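Local coordinates for protein putative alkaline phosphatase (Pseudomonas fluorescens, PDB 4F1V) that binds phosphate with high affinity in the periplasm and probably serves as the solute-binding subunit of the PstSACB phosphate importer, at residues Q300-A305 with T309-F314; A347-L350 with A355-I358. All coordinates share one frame; numbering follows the deposited sequence.

From the N-terminal side, residues 300-305 leave strand 291-299, and the chain turns back into helix 305-318, whose residues 309-314 meet the loop: interaction 1 closes this strand-to-helix connection. The chain then passes on to helix 339-349, whose C-terminal end meets residues 355-358 in interaction 2, closing a short loop. The two contacts follow in series, neither nested nor crossed, with centres about 12 Å apart. They are nevertheless joined side by side. Gln300 NE2 probably hydrogen-bonds to Ser357 O, and Arg312 NH1 probably to Ile358 O, so the loop after helix 339-349 is tied to both the connection and helix 305-318.

Interaction 1. Residues Q300-A305 with T309-F314; sequences QCYADA and TQVRDF
Ala305 O receives the amide of Thr309, with Thr309 N 3.0 Å from Ala305 O and an N-H...O angle of 168°, the nearly straight i to i+4 bond of a first helical turn. Two residues on, Val311 turns toward Tyr302 of the loop, and the two side chains cross at about a right angle. Tyr302 CG stands beside its own backbone N, anti to the carbonyl carbon (chi1 -65°), which carries the ring to the valine. The methyl Val311 CG2 approaches the phenol obliquely, 3.8 Å from Tyr302 CE1 and 4.0 Å from Tyr302 CZ, so a single branch of the valine carries the apolar contact. The Tyr302 hydroxyl bonds to His58 O and Ser299 N, which hold the buried ring in place. Next to Tyr302, Cys301 is joined by a disulfide to Cys364, tying the connection to the C-terminal part of the chain. Asp304 is the N-cap, its OD2 taking the amide of Gln307. Together these features make a capped helix N-terminus folded back beside the end of a sheet strand, here strand 291-299 of the five-stranded mixed sheet in this Venus-flytrap phosphate-binding protein.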
# COMPACT_ATOMS: atom_id res chain seq x y z
N GLN A 300 4.54 -13.49 -15.48
CA GLN A 300 3.81 -13.71 -16.73
C GLN A 300 3.65 -15.22 -17.02
O GLN A 300 2.70 -15.62 -17.66
CB GLN A 300 4.50 -13.06 -17.90
CG GLN A 300 3.73 -13.12 -19.19
CD GLN A 300 4.43 -12.49 -20.38
OE1 GLN A 300 5.47 -11.83 -20.27
NE2 GLN A 300 3.82 -12.67 -21.54
N CYS A 301 4.62 -16.03 -16.57
CA CYS A 301 4.71 -17.42 -17.00
C CYS A 301 4.88 -18.34 -15.77
O CYS A 301 5.67 -18.04 -14.84
CB CYS A 301 5.89 -17.66 -17.95
SG CYS A 301 5.99 -16.53 -19.36
N TYR A 302 4.21 -19.49 -15.84
CA TYR A 302 4.32 -20.55 -14.86
C TYR A 302 4.57 -21.85 -15.61
O TYR A 302 3.86 -22.12 -16.57
CB TYR A 302 3.06 -20.65 -13.95
CG TYR A 302 2.89 -19.41 -13.10
CD1 TYR A 302 2.24 -18.27 -13.57
CD2 TYR A 302 3.42 -19.36 -11.80
CE1 TYR A 302 2.13 -17.11 -12.82
CE2 TYR A 302 3.34 -18.20 -11.03
CZ TYR A 302 2.68 -17.07 -11.53
OH TYR A 302 2.58 -15.89 -10.83
N ALA A 303 5.55 -22.65 -15.22
CA ALA A 303 5.80 -23.88 -15.95
C ALA A 303 4.55 -24.74 -15.98
O ALA A 303 4.26 -25.44 -16.97
CB ALA A 303 6.97 -24.69 -15.34
N ASP A 304 3.78 -24.78 -14.90
CA ASP A 304 2.60 -25.62 -14.83
C ASP A 304 1.37 -24.95 -15.52
O ASP A 304 1.03 -23.79 -15.26
CB ASP A 304 2.29 -25.91 -13.35
CG ASP A 304 1.12 -26.91 -13.27
OD1 ASP A 304 1.32 -28.04 -13.77
OD2 ASP A 304 0.05 -26.53 -12.75
N ALA A 305 0.69 -25.75 -16.33
CA ALA A 305 -0.47 -25.26 -17.06
C ALA A 305 -1.60 -24.92 -16.12
O ALA A 305 -2.36 -23.94 -16.36
CB ALA A 305 -0.90 -26.27 -18.08
N THR A 309 -3.47 -21.23 -15.68
CA THR A 309 -4.89 -21.00 -15.81
C THR A 309 -5.46 -20.32 -14.56
O THR A 309 -6.26 -19.36 -14.67
CB THR A 309 -5.61 -22.33 -16.10
OG1 THR A 309 -5.16 -22.84 -17.33
CG2 THR A 309 -7.11 -22.12 -16.12
N GLN A 310 -5.10 -20.83 -13.40
CA GLN A 310 -5.68 -20.31 -12.13
C GLN A 310 -5.26 -18.84 -11.93
O GLN A 310 -6.06 -18.04 -11.40
CB GLN A 310 -5.20 -21.20 -10.98
CG GLN A 310 -5.93 -22.54 -11.07
CD GLN A 310 -5.33 -23.53 -9.99
OE1 GLN A 310 -4.21 -23.46 -9.62
NE2 GLN A 310 -6.20 -24.49 -9.68
N VAL A 311 -4.03 -18.47 -12.29
CA VAL A 311 -3.63 -17.07 -12.17
C VAL A 311 -4.45 -16.20 -13.16
O VAL A 311 -4.94 -15.13 -12.77
CB VAL A 311 -2.11 -16.92 -12.42
CG1 VAL A 311 -1.73 -15.46 -12.60
CG2 VAL A 311 -1.31 -17.53 -11.28
N ARG A 312 -4.60 -16.68 -14.38
CA ARG A 312 -5.44 -15.93 -15.32
C ARG A 312 -6.85 -15.75 -14.75
O ARG A 312 -7.43 -14.65 -14.86
CB ARG A 312 -5.52 -16.64 -16.71
CG ARG A 312 -4.23 -16.60 -17.48
CD ARG A 312 -4.30 -17.29 -18.82
NE ARG A 312 -5.36 -16.74 -19.65
CZ ARG A 312 -5.30 -15.61 -20.33
NH1 ARG A 312 -4.14 -14.89 -20.39
NH2 ARG A 312 -6.36 -15.10 -20.98
N ASP A 313 -7.45 -16.78 -14.18
CA ASP A 313 -8.80 -16.68 -13.68
C ASP A 313 -8.90 -15.67 -12.54
O ASP A 313 -9.93 -14.98 -12.40
CB ASP A 313 -9.29 -18.06 -13.23
CG ASP A 313 -9.50 -19.06 -14.39
OD1 ASP A 313 -9.59 -18.58 -15.55
OD2 ASP A 313 -9.62 -20.26 -14.10
N PHE A 314 -7.87 -15.54 -11.71
CA PHE A 314 -7.86 -14.48 -10.70
C PHE A 314 -7.85 -13.09 -11.31
O PHE A 314 -8.63 -12.20 -10.92
CB PHE A 314 -6.68 -14.64 -9.75
CG PHE A 314 -6.53 -13.47 -8.79
CD1 PHE A 314 -7.55 -13.18 -7.87
CD2 PHE A 314 -5.42 -12.64 -8.84
CE1 PHE A 314 -7.43 -12.05 -7.05
CE2 PHE A 314 -5.33 -11.51 -8.06
CZ PHE A 314 -6.36 -11.20 -7.16

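Interaction 2. Residues A347-L350 with A355-I358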
# COMPACT_ATOMS: atom_id res chain seq x y z
N ALA A 347 -6.03 -5.71 -21.06
CA ALA A 347 -5.51 -5.68 -22.43
C ALA A 347 -4.05 -6.12 -22.49
O ALA A 347 -3.62 -6.75 -23.48
CB ALA A 347 -5.65 -4.29 -23.04
N SER A 348 -3.28 -5.79 -21.48
CA SER A 348 -1.87 -6.22 -21.43
C SER A 348 -1.69 -7.64 -20.90
O SER A 348 -0.93 -8.44 -21.47
CB SER A 348 -1.01 -5.24 -20.61
OG SER A 348 -0.82 -4.01 -21.26
N PHE A 349 -2.33 -7.95 -19.77
CA PHE A 349 -1.97 -9.13 -19.00
C PHE A 349 -2.91 -10.31 -19.20
O PHE A 349 -2.54 -11.44 -18.82
CB PHE A 349 -1.78 -8.78 -17.50
CG PHE A 349 -0.72 -7.74 -17.34
CD1 PHE A 349 -0.98 -6.48 -16.80
CD2 PHE A 349 0.62 -7.97 -17.77
CE1 PHE A 349 -0.05 -5.50 -16.73
CE2 PHE A 349 1.57 -6.97 -17.68
CZ PHE A 349 1.25 -5.73 -17.12
N LEU A 350 -4.07 -10.11 -19.79
CA LEU A 350 -4.98 -11.22 -20.10
C LEU A 350 -5.10 -11.50 -21.60
O LEU A 350 -5.00 -12.64 -22.05
CB LEU A 350 -6.37 -11.05 -19.52
CG LEU A 350 -6.47 -11.32 -18.04
CD1 LEU A 350 -7.84 -10.86 -17.51
CD2 LEU A 350 -6.26 -12.79 -17.75
N ALA A 355 1.89 -9.38 -26.09
CA ALA A 355 3.19 -9.91 -25.70
C ALA A 355 3.35 -10.03 -24.20
O ALA A 355 4.24 -10.80 -23.75
CB ALA A 355 4.27 -9.02 -26.23
N LEU A 356 2.58 -9.26 -23.41
CA LEU A 356 2.68 -9.30 -21.94
C LEU A 356 1.73 -10.27 -21.29
O LEU A 356 1.73 -10.40 -20.04
CB LEU A 356 2.46 -7.87 -21.37
CG LEU A 356 3.41 -6.80 -21.85
CD1 LEU A 356 3.16 -5.50 -21.09
CD2 LEU A 356 4.84 -7.22 -21.72
N SER A 357 0.91 -10.98 -22.04
CA SER A 357 -0.20 -11.70 -21.43
C SER A 357 0.26 -12.96 -20.68
O SER A 357 1.13 -13.71 -21.11
CB SER A 357 -1.28 -12.04 -22.48
OG SER A 357 -0.78 -12.99 -23.40
N ILE A 358 -0.40 -13.18 -19.55
CA ILE A 358 -0.09 -14.32 -18.69
C ILE A 358 -0.32 -15.60 -19.49
O ILE A 358 -1.38 -15.82 -20.08
CB ILE A 358 -0.94 -14.28 -17.40
CG1 ILE A 358 -0.64 -13.05 -16.55
CG2 ILE A 358 -0.78 -15.56 -16.60
CD1 ILE A 358 -1.75 -12.64 -15.62
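Leu356 meets the last turn of helix 339-349, where Ser348 and Phe349 present their carbonyls and the Phe349 ring to a returning loop; this is a helix C-terminus closed by a short reversal of the chain. The Leu356 side chain runs alongside that of Phe349, both pointing the same way, with Leu356 CB 3.9 Å from Phe349 CE2. Leu356 O comes to the edge of the ring, near its plane, 3.5 Å from Phe349 CD2. On one face of the phenyl sits Ser348 CB, over the ring centre; beyond the two segments the ring also meets Trp268 and the side chains of Ile86 and Val88 on strand 85-94. Replacing Phe349 by an alanine would remove the ring and would probably open a gap between Leu356 and strand 85-94 and take away one ring that Trp268 meets. Ser357 comes next, its CA only 4.0 Å from Phe349 CA, and its amide stays close to Ser348 O at too poor an angle to bond. Its CA-H instead makes a contact with Phe349 O. The hydroxyl, lying between the backbone N and the carbonyl carbon (chi1 68°), turns to Ala352 O and Asn354 O, within the loop that it helps to close. Ile358 completes the walk: its side chain packs on Val311 and Phe315 of helix 305-318, and its CD1 reaches 4.3 Å from Phe349 CB. Its backbone supplies the one hydrogen bond between the segments, Ile358 N to Phe349 O at 2.9 Å, nearly straight at 178° although the donor stands above the carbonyl plane, 40° out of it. Around that same oxygen the isoleucine chain curls, with Ile358 CG1 3.4 Å from Phe349 O.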